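Local atomic coordinates of tannase (Lactobacillus plantarum, PDB entry 3WA7), a protein that probably hydrolyses the galloyl ester bonds of tannins, as a tannase (EC 3.1.1.20) of the alpha/beta-hydrolase fold. Residues S175-Y180 and T194-A199; Y203-N208 and W411-G416; H211-Y216 and V345-Q350. All coordinates share one frame; numbering follows the deposited sequence. Where two conformers were deposited one is given.

Overall arrangement
Contacts 1 and 2 lie at the two ends of strand 199-203 of the central sheet. Contact 1 (175-180 with 194-199) ties together the loops before and after helix 182-188, the second leading into the strand; contact 2 (203-208 with 411-416) joins the strand's C-terminal end to strand 410-414. The centres of contacts 1 and 2 are about 19 Å apart. Contact 3 (211-216 with 345-350) lies beyond contact 2 on helix 209-220, about 17 Å from contact 2 and 28 Å from contact 1, centre to centre; it touches contact 2 where Ile206 CG2 meets Phe348 CE2 at 3.8 Å. Cys204 of contact 2 packs on Asp419 and His451, which with Ser163 form a probable catalytic triad.

Contact 1. Residues S175-Y180 and T194-A199; sequences SGNSAY and TDDIFA
Asn177 and Asp195 pair in both directions. The backbone N of Asn177 donates to Asp195 OD1 at 2.7 Å, an almost straight bond that reaches the carboxylate on its syn side but 28° out of its plane. In return the backbone N of Asp195 donates to Asn177 OD1 at 2.9 Å, tilted from the carbonyl plane of the amide. The other end of the same amide turns to the next residue: Asn177 ND2 meets Asp196 OD2 at 2.9 Å, coming from above the carboxylate, whose plane stands 57° from that of the amide. With chi1 at -56°, Asn177 CG lies beside its own backbone N, which lets the side chain run back over 194-196. Thr194 CB packs against Asn177 OD1 at 3.2 Å. Gly176 lies against the backbone of Asp196, CA to CA 3.8 Å, too close for a side chain on that face. A water lies between Ser178 O and Asp195 OD2, 2.8 Å from the latter, and links the two segments. Both carboxylates also serve basic groups of helix 131-145: Asp195 forms salt bridges with Lys137 and Arg141, Asp196 with Lys144, while Asn177 ND2 has a further partner in Gln406 OE1. The arrangement is built on a type II beta turn, Ser175 to Ser178, closed by Ser178 N to Ser175 O, whose residue Asn177 joins the loops before and after helix 182-188 in the alpha/beta-hydrolase fold.

Contact 2. Residues Y203-N208 and W411-G416; sequences YCPIHN and WRIRHG
Tyr203 and Arg414 form a parallel beta bridge, their CA atoms 4.9 Å apart, and the tyrosine ring lies obliquely against Arg414 CB, with Tyr203 CD2 at 3.9 Å. Tyr203 OH lies 3.4 Å from Arg412 NH1 and hydrogen-bonds to Asp456, which also forms a salt bridge with Arg412. The Arg412 and Arg414 guanidinium groups lie face over face with an offset, and Arg414 NH2 forms a salt bridge with Asp442. Next, Cys204 N donates to Arg414 O at 2.6 Å, nearly along the C=O axis, while Cys204 CB meets His415 ND1 obliquely at 3.6 Å. The Cys204 side chain also touches Asp419 and His451, placing this loop beside the probable catalytic triad, at the C-terminal edge of the alpha/beta-hydrolase sheet. Pro205 CD packs on Ile413 CG2. His207 ND1 donates to Pro205 O at 3.0 Å; the oxygen lies in the imidazole plane, the donor above the carbonyl plane. A water bridges Pro205 O to His415 ND1, and His415 NE2 hydrogen-bonds to Asp419 O. Ile206 centres an inverse gamma turn. Strand 410-414 runs between 199-203 and 440-444; helix 457-468 covers Tyr203 and Arg412, and helix 425-436 covers Ile413 on the other face and also touches His207 of the loop.

Contact 3. Residues H211-Y216 and V345-Q350; sequences HADMAY and VPAFDQ
The part of helix 209-220 formed by 211-216 faces an irregular loop, with Asp213 and Pro346 nearest at 5.7 Å between CA atoms. The loop enters through a cis peptide bond before Pro346 and bends in an inverse gamma turn centred on Asp349; the N-H groups of Phe348 and Asp349 point to Asp213. Phe348 N donates to OD1 of Asp213 at 2.6 Å and Asp349 N to its OD2 at 3.1 Å, each on a syn lone pair; a weak bond also runs from Asp349 N to OD1. The carboxylate is therefore held at both oxygens, which fixes its rotation. Asp213 CG lies beside its own backbone N (chi1 -73°), and Pro346 CB packs against OD1. Ala347 N donates to a water at 2.8 Å, which in turn donates to Asp213 O. Two methyl groups lie over aromatic faces in CH-pi contacts from opposite segments: Ala212 CB sits 3.6 Å from the centroid of the Phe348 ring, and Ala347 CB 4.0 Å from that of Tyr216. The Phe348 ring has Asp213 OD1 and Tyr216 CD1 at its edge. Tyr216 OH takes part in hydrogen bonds with Arg420 O and with the backbone N of Met342 and Lys343, and the Asp349 carboxylate is held by His370, Phe371, Thr372 and Asn358. The Phe348 side chain is about 4 Å from a glycerol that probably comes from the crystallisation liquor. The whole is a helix-to-loop junction in which a buried aspartate binds consecutive backbone N-H groups, close to the probable catalytic region of this alpha/beta-hydrolase.

Contact 1. Residues S175-Y180 and T194-A199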
ATOM      1  N   SER A 175      -5.322   4.677  11.120  1.00  7.49           N
ATOM      2  CA  SER A 175      -6.234   4.186  12.157  1.00  6.97           C
ATOM      3  C   SER A 175      -5.694   3.892  13.548  1.00  7.21           C
ATOM      4  O   SER A 175      -6.265   3.068  14.261  1.00  5.70           O
ATOM      5  CB  SER A 175      -6.926   2.921  11.645  1.00  8.79           C
ATOM      6  OG  SER A 175      -5.982   1.871  11.479  1.00  8.77           O
ATOM      7  N   GLY A 176      -4.620   4.562  13.941  1.00  7.21           N
ATOM      8  CA  GLY A 176      -4.043   4.321  15.252  1.00  7.29           C
ATOM      9  C   GLY A 176      -5.018   4.295  16.416  1.00  8.62           C
ATOM     10  O   GLY A 176      -5.738   5.257  16.665  1.00  8.12           O
ATOM     11  N   ASN A 177      -5.041   3.169  17.125  1.00  8.86           N
ATOM     12  CA  ASN A 177      -5.884   2.994  18.298  1.00  9.47           C
ATOM     13  C   ASN A 177      -7.378   3.165  18.074  1.00 10.99           C
ATOM     14  O   ASN A 177      -8.095   3.683  18.936  1.00 12.27           O
ATOM     15  CB  ASN A 177      -5.393   3.930  19.396  1.00  9.44           C
ATOM     16  CG  ASN A 177      -3.931   3.702  19.716  1.00  9.71           C
ATOM     17  OD1 ASN A 177      -3.516   2.569  19.939  1.00 11.10           O
ATOM     18  ND2 ASN A 177      -3.145   4.771  19.739  1.00  8.96           N
ATOM     19  N   SER A 178      -7.843   2.724  16.910  1.00 10.36           N
ATOM     20  CA  SER A 178      -9.261   2.780  16.577  1.00 11.47           C
ATOM     21  C   SER A 178      -9.942   1.656  17.348  1.00 11.34           C
ATOM     22  O   SER A 178      -9.491   0.510  17.305  1.00 12.51           O
ATOM     23  CB  SER A 178      -9.468   2.561  15.080  1.00 11.04           C
ATOM     24  OG  SER A 178     -10.825   2.268  14.803  1.00 12.53           O
ATOM     25  N   ALA A 179     -11.027   1.977  18.043  1.00 12.02           N
ATOM     26  CA  ALA A 179     -11.745   0.979  18.831  1.00 11.73           C
ATOM     27  C   ALA A 179     -12.387  -0.112  17.977  1.00 11.36           C
ATOM     28  O   ALA A 179     -12.702  -1.190  18.476  1.00 10.65           O
ATOM     29  CB  ALA A 179     -12.808   1.663  19.689  1.00 13.75           C
ATOM     30  N   TYR A 180     -12.579   0.161  16.691  1.00 10.82           N
ATOM     31  CA  TYR A 180     -13.200  -0.818  15.805  1.00 10.99           C
ATOM     32  C   TYR A 180     -12.481  -2.166  15.802  1.00 10.92           C
ATOM     33  O   TYR A 180     -13.114  -3.216  15.694  1.00 10.64           O
ATOM     34  CB  TYR A 180     -13.244  -0.289  14.368  1.00 12.08           C
ATOM     35  CG  TYR A 180     -13.906  -1.244  13.403  1.00 12.35           C
ATOM     36  CD1 TYR A 180     -15.294  -1.276  13.266  1.00 14.02           C
ATOM     37  CD2 TYR A 180     -13.150  -2.149  12.658  1.00 12.23           C
ATOM     38  CE1 TYR A 180     -15.912  -2.187  12.411  1.00 14.07           C
ATOM     39  CE2 TYR A 180     -13.758  -3.064  11.802  1.00 12.80           C
ATOM     40  CZ  TYR A 180     -15.138  -3.078  11.685  1.00 14.45           C
ATOM     41  OH  TYR A 180     -15.743  -3.992  10.853  1.00 14.84           O
ATOM     42  N   THR A 194      -0.433   0.300  22.508  1.00  9.29           N
ATOM     43  CA  THR A 194      -1.061   1.070  21.439  1.00  8.80           C
ATOM     44  C   THR A 194      -0.535   0.619  20.075  1.00  8.54           C
ATOM     45  O   THR A 194       0.456  -0.109  19.993  1.00  8.52           O
ATOM     46  CB  THR A 194      -0.771   2.575  21.601  1.00  9.93           C
ATOM     47  OG1 THR A 194       0.646   2.782  21.679  1.00 10.67           O
ATOM     48  CG2 THR A 194      -1.435   3.113  22.857  1.00 11.39           C
ATOM     49  N   ASP A 195      -1.198   1.050  19.006  1.00  7.42           N
ATOM     50  CA  ASP A 195      -0.757   0.682  17.663  1.00  6.88           C
ATOM     51  C   ASP A 195      -0.629   1.873  16.711  1.00  6.97           C
ATOM     52  O   ASP A 195      -0.538   1.697  15.496  1.00  6.72           O
ATOM     53  CB  ASP A 195      -1.679  -0.390  17.053  1.00  7.18           C
ATOM     54  CG  ASP A 195      -3.140   0.009  17.063  1.00  9.08           C
ATOM     55  OD1 ASP A 195      -3.469   1.097  16.548  1.00  9.05           O
ATOM     56  OD2 ASP A 195      -3.961  -0.780  17.581  1.00  8.94           O
ATOM     57  N   ASP A 196      -0.624   3.084  17.261  1.00  7.90           N
ATOM     58  CA  ASP A 196      -0.451   4.271  16.435  1.00  8.44           C
ATOM     59  C   ASP A 196       1.036   4.292  16.091  1.00  9.04           C
ATOM     60  O   ASP A 196       1.866   3.840  16.883  1.00 10.00           O
ATOM     61  CB  ASP A 196      -0.849   5.539  17.205  1.00  9.82           C
ATOM     62  CG  ASP A 196      -0.026   5.747  18.462  1.00 11.26           C
ATOM     63  OD1 ASP A 196       0.827   6.660  18.475  1.00 13.09           O
ATOM     64  OD2 ASP A 196      -0.233   4.996  19.437  1.00  9.23           O
ATOM     65  N   ILE A 197       1.377   4.794  14.909  1.00  7.21           N
ATOM     66  CA  ILE A 197       2.772   4.826  14.493  1.00  6.26           C
ATOM     67  C   ILE A 197       3.273   6.229  14.176  1.00  6.21           C
ATOM     68  O   ILE A 197       2.504   7.190  14.157  1.00  6.00           O
ATOM     69  CB  ILE A 197       3.003   3.908  13.275  1.00  5.59           C
ATOM     70  CG1 ILE A 197       2.136   4.368  12.099  1.00  6.12           C
ATOM     71  CG2 ILE A 197       2.684   2.459  13.658  1.00  5.93           C
ATOM     72  CD1 ILE A 197       2.316   3.538  10.839  1.00  5.46           C
ATOM     73  N   PHE A 198       4.571   6.326  13.916  1.00  5.74           N
ATOM     74  CA  PHE A 198       5.231   7.596  13.631  1.00  6.17           C
ATOM     75  C   PHE A 198       5.108   8.094  12.191  1.00  6.15           C
ATOM     76  O   PHE A 198       4.817   9.267  11.959  1.00  7.57           O
ATOM     77  CB  PHE A 198       6.713   7.478  14.000  1.00  6.00           C
ATOM     78  CG  PHE A 198       7.512   8.724  13.732  1.00  6.74           C
ATOM     79  CD1 PHE A 198       7.309   9.874  14.486  1.00  8.70           C
ATOM     80  CD2 PHE A 198       8.491   8.735  12.742  1.00  7.89           C
ATOM     81  CE1 PHE A 198       8.075  11.021  14.262  1.00  8.04           C
ATOM     82  CE2 PHE A 198       9.264   9.878  12.508  1.00 10.49           C
ATOM     83  CZ  PHE A 198       9.055  11.022  13.271  1.00  9.19           C
ATOM     84  N   ALA A 199       5.336   7.213  11.227  1.00  5.85           N
ATOM     85  CA  ALA A 199       5.268   7.622   9.830  1.00  5.87           C
ATOM     86  C   ALA A 199       4.832   6.497   8.914  1.00  7.15           C
ATOM     87  O   ALA A 199       4.955   5.316   9.249  1.00  4.48           O
ATOM     88  CB  ALA A 199       6.624   8.161   9.385  1.00  5.73           C
TER
HETATM   89  O   HOH W   1      -6.455  -0.162  16.546  1.00 10.10           O

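Contact 2. Residues Y203-N208 and W411-G416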
ATOM      1  N   TYR A 203       3.819   2.483  -1.286  1.00  6.67           N
ATOM      2  CA  TYR A 203       3.989   2.464  -2.730  1.00  6.02           C
ATOM      3  C   TYR A 203       2.692   1.952  -3.342  1.00  6.72           C
ATOM      4  O   TYR A 203       2.129   0.954  -2.883  1.00  6.58           O
ATOM      5  CB  TYR A 203       5.159   1.565  -3.129  1.00  6.49           C
ATOM      6  CG  TYR A 203       6.494   2.111  -2.682  1.00  7.16           C
ATOM      7  CD1 TYR A 203       6.979   1.853  -1.402  1.00  4.91           C
ATOM      8  CD2 TYR A 203       7.253   2.923  -3.526  1.00  6.69           C
ATOM      9  CE1 TYR A 203       8.189   2.390  -0.969  1.00  7.12           C
ATOM     10  CE2 TYR A 203       8.459   3.465  -3.104  1.00  7.01           C
ATOM     11  CZ  TYR A 203       8.922   3.194  -1.824  1.00  6.11           C
ATOM     12  OH  TYR A 203      10.124   3.719  -1.411  1.00  7.48           O
ATOM     13  N   CYS A 204       2.224   2.659  -4.368  1.00  4.86           N
ATOM     14  CA  CYS A 204       0.984   2.342  -5.077  1.00  5.84           C
ATOM     15  C   CYS A 204      -0.076   1.695  -4.189  1.00  4.84           C
ATOM     16  O   CYS A 204      -0.562   0.604  -4.479  1.00  6.07           O
ATOM     17  CB  CYS A 204       1.268   1.456  -6.301  1.00  5.45           C
ATOM     18  SG  CYS A 204       2.120  -0.122  -6.000  1.00  7.41           S
ATOM     19  N   PRO A 205      -0.459   2.374  -3.097  1.00  5.59           N
ATOM     20  CA  PRO A 205      -1.470   1.811  -2.198  1.00  5.39           C
ATOM     21  C   PRO A 205      -2.809   1.582  -2.889  1.00  6.88           C
ATOM     22  O   PRO A 205      -3.462   2.525  -3.339  1.00  7.01           O
ATOM     23  CB  PRO A 205      -1.557   2.845  -1.077  1.00  5.72           C
ATOM     24  CG  PRO A 205      -1.223   4.136  -1.784  1.00  6.40           C
ATOM     25  CD  PRO A 205      -0.056   3.723  -2.660  1.00  4.49           C
ATOM     26  N   ILE A 206      -3.204   0.319  -2.982  1.00  5.80           N
ATOM     27  CA  ILE A 206      -4.469  -0.035  -3.607  1.00  5.14           C
ATOM     28  C   ILE A 206      -5.504   0.035  -2.492  1.00  5.90           C
ATOM     29  O   ILE A 206      -5.786  -0.960  -1.824  1.00  5.68           O
ATOM     30  CB  ILE A 206      -4.406  -1.455  -4.201  1.00  6.16           C
ATOM     31  CG1 ILE A 206      -3.253  -1.543  -5.205  1.00  7.91           C
ATOM     32  CG2 ILE A 206      -5.725  -1.799  -4.883  1.00  6.47           C
ATOM     33  CD1 ILE A 206      -3.424  -0.652  -6.433  1.00 10.33           C
ATOM     34  N   HIS A 207      -6.042   1.235  -2.290  1.00  6.14           N
ATOM     35  CA  HIS A 207      -7.016   1.492  -1.233  1.00  4.69           C
ATOM     36  C   HIS A 207      -8.242   2.234  -1.768  1.00  4.86           C
ATOM     37  O   HIS A 207      -8.365   2.448  -2.974  1.00  4.43           O
ATOM     38  CB  HIS A 207      -6.363   2.333  -0.137  1.00  4.14           C
ATOM     39  CG  HIS A 207      -6.108   3.752  -0.543  1.00  6.80           C
ATOM     40  ND1 HIS A 207      -5.166   4.103  -1.488  1.00  6.32           N
ATOM     41  CD2 HIS A 207      -6.711   4.904  -0.167  1.00  5.69           C
ATOM     42  CE1 HIS A 207      -5.203   5.411  -1.677  1.00  7.12           C
ATOM     43  NE2 HIS A 207      -6.132   5.921  -0.887  1.00  6.70           N
ATOM     44  N   ASN A 208      -9.134   2.639  -0.863  1.00  4.56           N
ATOM     45  CA  ASN A 208     -10.364   3.345  -1.241  1.00  4.78           C
ATOM     46  C   ASN A 208     -11.071   2.468  -2.276  1.00  5.96           C
ATOM     47  O   ASN A 208     -11.595   2.942  -3.292  1.00  5.74           O
ATOM     48  CB  ASN A 208     -10.014   4.725  -1.822  1.00  6.56           C
ATOM     49  CG  ASN A 208     -11.215   5.648  -1.909  1.00  5.65           C
ATOM     50  OD1 ASN A 208     -12.245   5.406  -1.281  1.00  5.83           O
ATOM     51  ND2 ASN A 208     -11.080   6.723  -2.681  1.00  5.88           N
ATOM     52  N   TRP A 411       3.794  11.312   6.165  1.00  8.11           N
ATOM     53  CA  TRP A 411       3.467  10.379   5.087  1.00  7.43           C
ATOM     54  C   TRP A 411       4.312  10.540   3.825  1.00  7.86           C
ATOM     55  O   TRP A 411       4.613  11.659   3.405  1.00  8.75           O
ATOM     56  CB  TRP A 411       1.999  10.549   4.670  1.00  7.18           C
ATOM     57  CG  TRP A 411       1.010  10.338   5.764  1.00  5.60           C
ATOM     58  CD1 TRP A 411       0.858  11.095   6.890  1.00  7.81           C
ATOM     59  CD2 TRP A 411       0.048   9.281   5.859  1.00  6.94           C
ATOM     60  NE1 TRP A 411      -0.135  10.571   7.681  1.00  7.98           N
ATOM     61  CE2 TRP A 411      -0.650   9.458   7.073  1.00  6.30           C
ATOM     62  CE3 TRP A 411      -0.294   8.202   5.034  1.00  7.31           C
ATOM     63  CZ2 TRP A 411      -1.672   8.592   7.488  1.00  6.23           C
ATOM     64  CZ3 TRP A 411      -1.312   7.340   5.445  1.00  5.75           C
ATOM     65  CH2 TRP A 411      -1.987   7.543   6.664  1.00  6.22           C
ATOM     66  N   ARG A 412       4.668   9.414   3.215  1.00  7.67           N
ATOM     67  CA  ARG A 412       5.415   9.411   1.961  1.00  7.49           C
ATOM     68  C   ARG A 412       4.691   8.436   1.042  1.00  7.40           C
ATOM     69  O   ARG A 412       4.625   7.234   1.312  1.00  7.61           O
ATOM     70  CB  ARG A 412       6.867   8.966   2.151  1.00  7.67           C
ATOM     71  CG  ARG A 412       7.677   9.048   0.853  1.00  8.95           C
ATOM     72  CD  ARG A 412       9.159   8.784   1.092  1.00  9.02           C
ATOM     73  NE  ARG A 412       9.979   9.062  -0.088  1.00  9.76           N
ATOM     74  CZ  ARG A 412      10.137   8.233  -1.116  1.00 10.87           C
ATOM     75  NH1 ARG A 412       9.530   7.055  -1.128  1.00 10.32           N
ATOM     76  NH2 ARG A 412      10.915   8.581  -2.133  1.00 11.85           N
ATOM     77  N   ILE A 413       4.136   8.965  -0.039  1.00  6.57           N
ATOM     78  CA  ILE A 413       3.383   8.157  -0.983  1.00  6.54           C
ATOM     79  C   ILE A 413       3.956   8.234  -2.389  1.00  7.74           C
ATOM     80  O   ILE A 413       4.325   9.313  -2.859  1.00  7.78           O
ATOM     81  CB  ILE A 413       1.917   8.628  -1.039  1.00  4.92           C
ATOM     82  CG1 ILE A 413       1.311   8.607   0.370  1.00  6.09           C
ATOM     83  CG2 ILE A 413       1.122   7.756  -2.006  1.00  5.99           C
ATOM     84  CD1 ILE A 413      -0.082   9.189   0.439  0.55  7.21           C
ATOM     85  N   ARG A 414       4.025   7.083  -3.050  1.00  7.18           N
ATOM     86  CA  ARG A 414       4.525   6.998  -4.417  1.00  7.77           C
ATOM     87  C   ARG A 414       3.630   6.079  -5.243  1.00  7.90           C
ATOM     88  O   ARG A 414       3.125   5.073  -4.741  1.00  8.44           O
ATOM     89  CB  ARG A 414       5.961   6.449  -4.440  1.00  7.33           C
ATOM     90  CG  ARG A 414       7.024   7.390  -3.886  1.00  8.08           C
ATOM     91  CD  ARG A 414       7.232   8.587  -4.809  1.00  6.94           C
ATOM     92  NE  ARG A 414       8.290   9.485  -4.345  1.00  7.04           N
ATOM     93  CZ  ARG A 414       8.165  10.355  -3.345  1.00  8.95           C
ATOM     94  NH1 ARG A 414       7.023  10.462  -2.679  1.00  9.48           N
ATOM     95  NH2 ARG A 414       9.189  11.136  -3.019  1.00 10.15           N
ATOM     96  N   HIS A 415       3.413   6.449  -6.502  1.00  6.60           N
ATOM     97  CA  HIS A 415       2.624   5.647  -7.433  1.00  6.18           C
ATOM     98  C   HIS A 415       3.237   5.910  -8.804  1.00  7.09           C
ATOM     99  O   HIS A 415       3.272   7.050  -9.256  1.00  8.25           O
ATOM    100  CB  HIS A 415       1.147   6.065  -7.444  1.00  6.01           C
ATOM    101  CG  HIS A 415       0.292   5.215  -8.335  1.00  6.78           C
ATOM    102  ND1 HIS A 415      -0.474   4.170  -7.863  1.00  8.66           N
ATOM    103  CD2 HIS A 415       0.124   5.225  -9.679  1.00  5.99           C
ATOM    104  CE1 HIS A 415      -1.076   3.574  -8.876  1.00  9.67           C
ATOM    105  NE2 HIS A 415      -0.729   4.195  -9.990  1.00  7.80           N
ATOM    106  N   GLY A 416       3.730   4.860  -9.453  1.00  6.18           N
ATOM    107  CA  GLY A 416       4.360   5.021 -10.754  1.00  5.22           C
ATOM    108  C   GLY A 416       3.478   5.606 -11.843  1.00  6.23           C
ATOM    109  O   GLY A 416       2.295   5.287 -11.932  1.00  5.71           O
TER
HETATM  110  O   HOH W   2      -2.014   4.316  -5.322  1.00  8.21           O

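Contact 3. Residues H211-Y216 and V345-Q350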
ATOM      1  N   HIS A 211     -14.535   2.954  -4.049  1.00  5.40           N
ATOM      2  CA  HIS A 211     -14.660   4.066  -4.988  1.00  5.48           C
ATOM      3  C   HIS A 211     -13.652   3.922  -6.127  1.00  6.01           C
ATOM      4  O   HIS A 211     -13.590   4.772  -7.019  1.00  7.36           O
ATOM      5  CB  HIS A 211     -14.428   5.402  -4.277  1.00  5.41           C
ATOM      6  CG  HIS A 211     -15.357   5.641  -3.128  1.00  5.41           C
ATOM      7  ND1 HIS A 211     -14.909   5.848  -1.842  1.00  5.59           N
ATOM      8  CD2 HIS A 211     -16.708   5.693  -3.069  1.00  7.12           C
ATOM      9  CE1 HIS A 211     -15.946   6.013  -1.039  1.00  7.58           C
ATOM     10  NE2 HIS A 211     -17.049   5.924  -1.759  1.00  8.93           N
ATOM     11  N   ALA A 212     -12.874   2.842  -6.091  1.00  5.46           N
ATOM     12  CA  ALA A 212     -11.853   2.584  -7.108  1.00  5.38           C
ATOM     13  C   ALA A 212     -12.419   2.277  -8.489  1.00  4.31           C
ATOM     14  O   ALA A 212     -11.774   2.565  -9.497  1.00  5.75           O
ATOM     15  CB  ALA A 212     -10.944   1.441  -6.658  1.00  5.51           C
ATOM     16  N   ASP A 213     -13.607   1.682  -8.547  1.00  4.41           N
ATOM     17  CA  ASP A 213     -14.208   1.375  -9.841  1.00  5.15           C
ATOM     18  C   ASP A 213     -14.569   2.659 -10.571  1.00  5.58           C
ATOM     19  O   ASP A 213     -14.321   2.786 -11.773  1.00  6.37           O
ATOM     20  CB  ASP A 213     -15.455   0.501  -9.679  1.00  6.27           C
ATOM     21  CG  ASP A 213     -15.114  -0.931  -9.311  1.00  9.44           C
ATOM     22  OD1 ASP A 213     -14.152  -1.472  -9.898  1.00  9.40           O
ATOM     23  OD2 ASP A 213     -15.809  -1.512  -8.453  1.00  8.81           O
HETATM   24  N   MSE A 214     -15.161   3.605  -9.848  1.00  5.68           N
HETATM   25  CA  MSE A 214     -15.535   4.885 -10.440  1.00  5.86           C
HETATM   26  C   MSE A 214     -14.296   5.645 -10.904  1.00  5.09           C
HETATM   27  O   MSE A 214     -14.299   6.256 -11.971  1.00  4.87           O
HETATM   28  CB  MSE A 214     -16.300   5.747  -9.434  1.00  7.21           C
HETATM   29  CG  MSE A 214     -17.709   5.273  -9.155  1.00  9.81           C
HETATM   30 SE   MSE A 214     -18.611   6.504  -7.967  1.00 19.69          SE
HETATM   31  CE  MSE A 214     -17.651   6.104  -6.364  1.00 13.68           C
ATOM     32  N   ALA A 215     -13.238   5.613 -10.098  1.00  4.85           N
ATOM     33  CA  ALA A 215     -12.012   6.314 -10.457  1.00  5.10           C
ATOM     34  C   ALA A 215     -11.371   5.694 -11.692  1.00  4.67           C
ATOM     35  O   ALA A 215     -10.865   6.404 -12.564  1.00  4.16           O
ATOM     36  CB  ALA A 215     -11.021   6.287  -9.288  1.00  4.93           C
ATOM     37  N   TYR A 216     -11.398   4.369 -11.771  1.00  5.08           N
ATOM     38  CA  TYR A 216     -10.786   3.682 -12.899  1.00  5.10           C
ATOM     39  C   TYR A 216     -11.462   4.043 -14.214  1.00  4.28           C
ATOM     40  O   TYR A 216     -10.791   4.247 -15.226  1.00  3.85           O
ATOM     41  CB  TYR A 216     -10.836   2.164 -12.707  1.00  6.07           C
ATOM     42  CG  TYR A 216      -9.692   1.442 -13.391  1.00  5.38           C
ATOM     43  CD1 TYR A 216      -8.403   1.479 -12.854  1.00  5.79           C
ATOM     44  CD2 TYR A 216      -9.886   0.757 -14.592  1.00  7.10           C
ATOM     45  CE1 TYR A 216      -7.331   0.855 -13.496  1.00  6.32           C
ATOM     46  CE2 TYR A 216      -8.818   0.127 -15.245  1.00  5.03           C
ATOM     47  CZ  TYR A 216      -7.548   0.183 -14.692  1.00  6.29           C
ATOM     48  OH  TYR A 216      -6.491  -0.426 -15.331  1.00  8.04           O
ATOM     49  N   VAL A 345     -14.127  -3.929 -16.681  1.00 11.28           N
ATOM     50  CA  VAL A 345     -15.139  -3.214 -15.905  1.00  9.55           C
ATOM     51  C   VAL A 345     -16.178  -4.125 -15.244  1.00  9.12           C
ATOM     52  O   VAL A 345     -16.795  -4.955 -15.911  1.00 10.79           O
ATOM     53  CB  VAL A 345     -15.896  -2.209 -16.811  1.00  9.97           C
ATOM     54  CG1 VAL A 345     -16.832  -1.346 -15.976  1.00  9.96           C
ATOM     55  CG2 VAL A 345     -14.906  -1.349 -17.573  1.00  9.47           C
ATOM     56  N   PRO A 346     -16.365  -4.003 -13.917  1.00  8.13           N
ATOM     57  CA  PRO A 346     -15.668  -3.083 -13.013  1.00  7.88           C
ATOM     58  C   PRO A 346     -14.264  -3.632 -12.773  1.00  9.13           C
ATOM     59  O   PRO A 346     -14.062  -4.846 -12.800  1.00  9.96           O
ATOM     60  CB  PRO A 346     -16.524  -3.123 -11.745  1.00  7.79           C
ATOM     61  CG  PRO A 346     -17.890  -3.505 -12.251  1.00  8.12           C
ATOM     62  CD  PRO A 346     -17.558  -4.567 -13.259  1.00  7.60           C
ATOM     63  N   ALA A 347     -13.301  -2.749 -12.535  1.00  7.66           N
ATOM     64  CA  ALA A 347     -11.922  -3.177 -12.316  1.00  7.45           C
ATOM     65  C   ALA A 347     -11.670  -3.835 -10.961  1.00  7.23           C
ATOM     66  O   ALA A 347     -10.754  -4.651 -10.828  1.00  7.78           O
ATOM     67  CB  ALA A 347     -10.971  -1.985 -12.494  1.00  6.02           C
ATOM     68  N   PHE A 348     -12.476  -3.488  -9.962  1.00  6.47           N
ATOM     69  CA  PHE A 348     -12.297  -4.038  -8.623  1.00  6.28           C
ATOM     70  C   PHE A 348     -13.469  -4.884  -8.139  1.00  6.54           C
ATOM     71  O   PHE A 348     -13.279  -6.024  -7.716  1.00  8.12           O
ATOM     72  CB  PHE A 348     -12.013  -2.905  -7.629  1.00  5.76           C
ATOM     73  CG  PHE A 348     -10.755  -2.136  -7.944  1.00  6.71           C
ATOM     74  CD1 PHE A 348     -10.738  -1.191  -8.964  1.00  7.31           C
ATOM     75  CD2 PHE A 348      -9.569  -2.413  -7.268  1.00  8.10           C
ATOM     76  CE1 PHE A 348      -9.556  -0.532  -9.315  1.00  5.16           C
ATOM     77  CE2 PHE A 348      -8.381  -1.762  -7.610  1.00  8.23           C
ATOM     78  CZ  PHE A 348      -8.376  -0.821  -8.636  1.00  7.76           C
ATOM     79  N   ASP A 349     -14.678  -4.340  -8.192  1.00  6.74           N
ATOM     80  CA  ASP A 349     -15.829  -5.115  -7.754  1.00  6.91           C
ATOM     81  C   ASP A 349     -16.440  -5.824  -8.959  1.00  7.48           C
ATOM     82  O   ASP A 349     -17.410  -5.347  -9.552  1.00  6.65           O
ATOM     83  CB  ASP A 349     -16.870  -4.216  -7.083  1.00  7.43           C
ATOM     84  CG  ASP A 349     -17.893  -5.012  -6.290  1.00  6.57           C
ATOM     85  OD1 ASP A 349     -17.965  -6.242  -6.486  1.00  6.98           O
ATOM     86  OD2 ASP A 349     -18.622  -4.413  -5.475  1.00  5.03           O
ATOM     87  N   GLN A 350     -15.853  -6.961  -9.328  1.00  8.29           N
ATOM     88  CA  GLN A 350     -16.344  -7.728 -10.469  1.00  8.99           C
ATOM     89  C   GLN A 350     -17.756  -8.245 -10.227  1.00  8.26           C
ATOM     90  O   GLN A 350     -18.093  -8.661  -9.118  1.00  8.41           O
ATOM     91  CB  GLN A 350     -15.389  -8.882 -10.773  1.00 11.03           C
ATOM     92  CG  GLN A 350     -14.243  -8.510 -11.692  0.60 12.26           C
ATOM     93  CD  GLN A 350     -14.672  -8.469 -13.144  0.60 14.62           C
ATOM     94  OE1 GLN A 350     -15.071  -9.487 -13.711  0.60 16.08           O
ATOM     95  NE2 GLN A 350     -14.598  -7.291 -13.755  0.60 14.82           N
TER
HETATM   96  O   HOH W   3     -13.895  -0.114 -13.171  1.00  8.48           O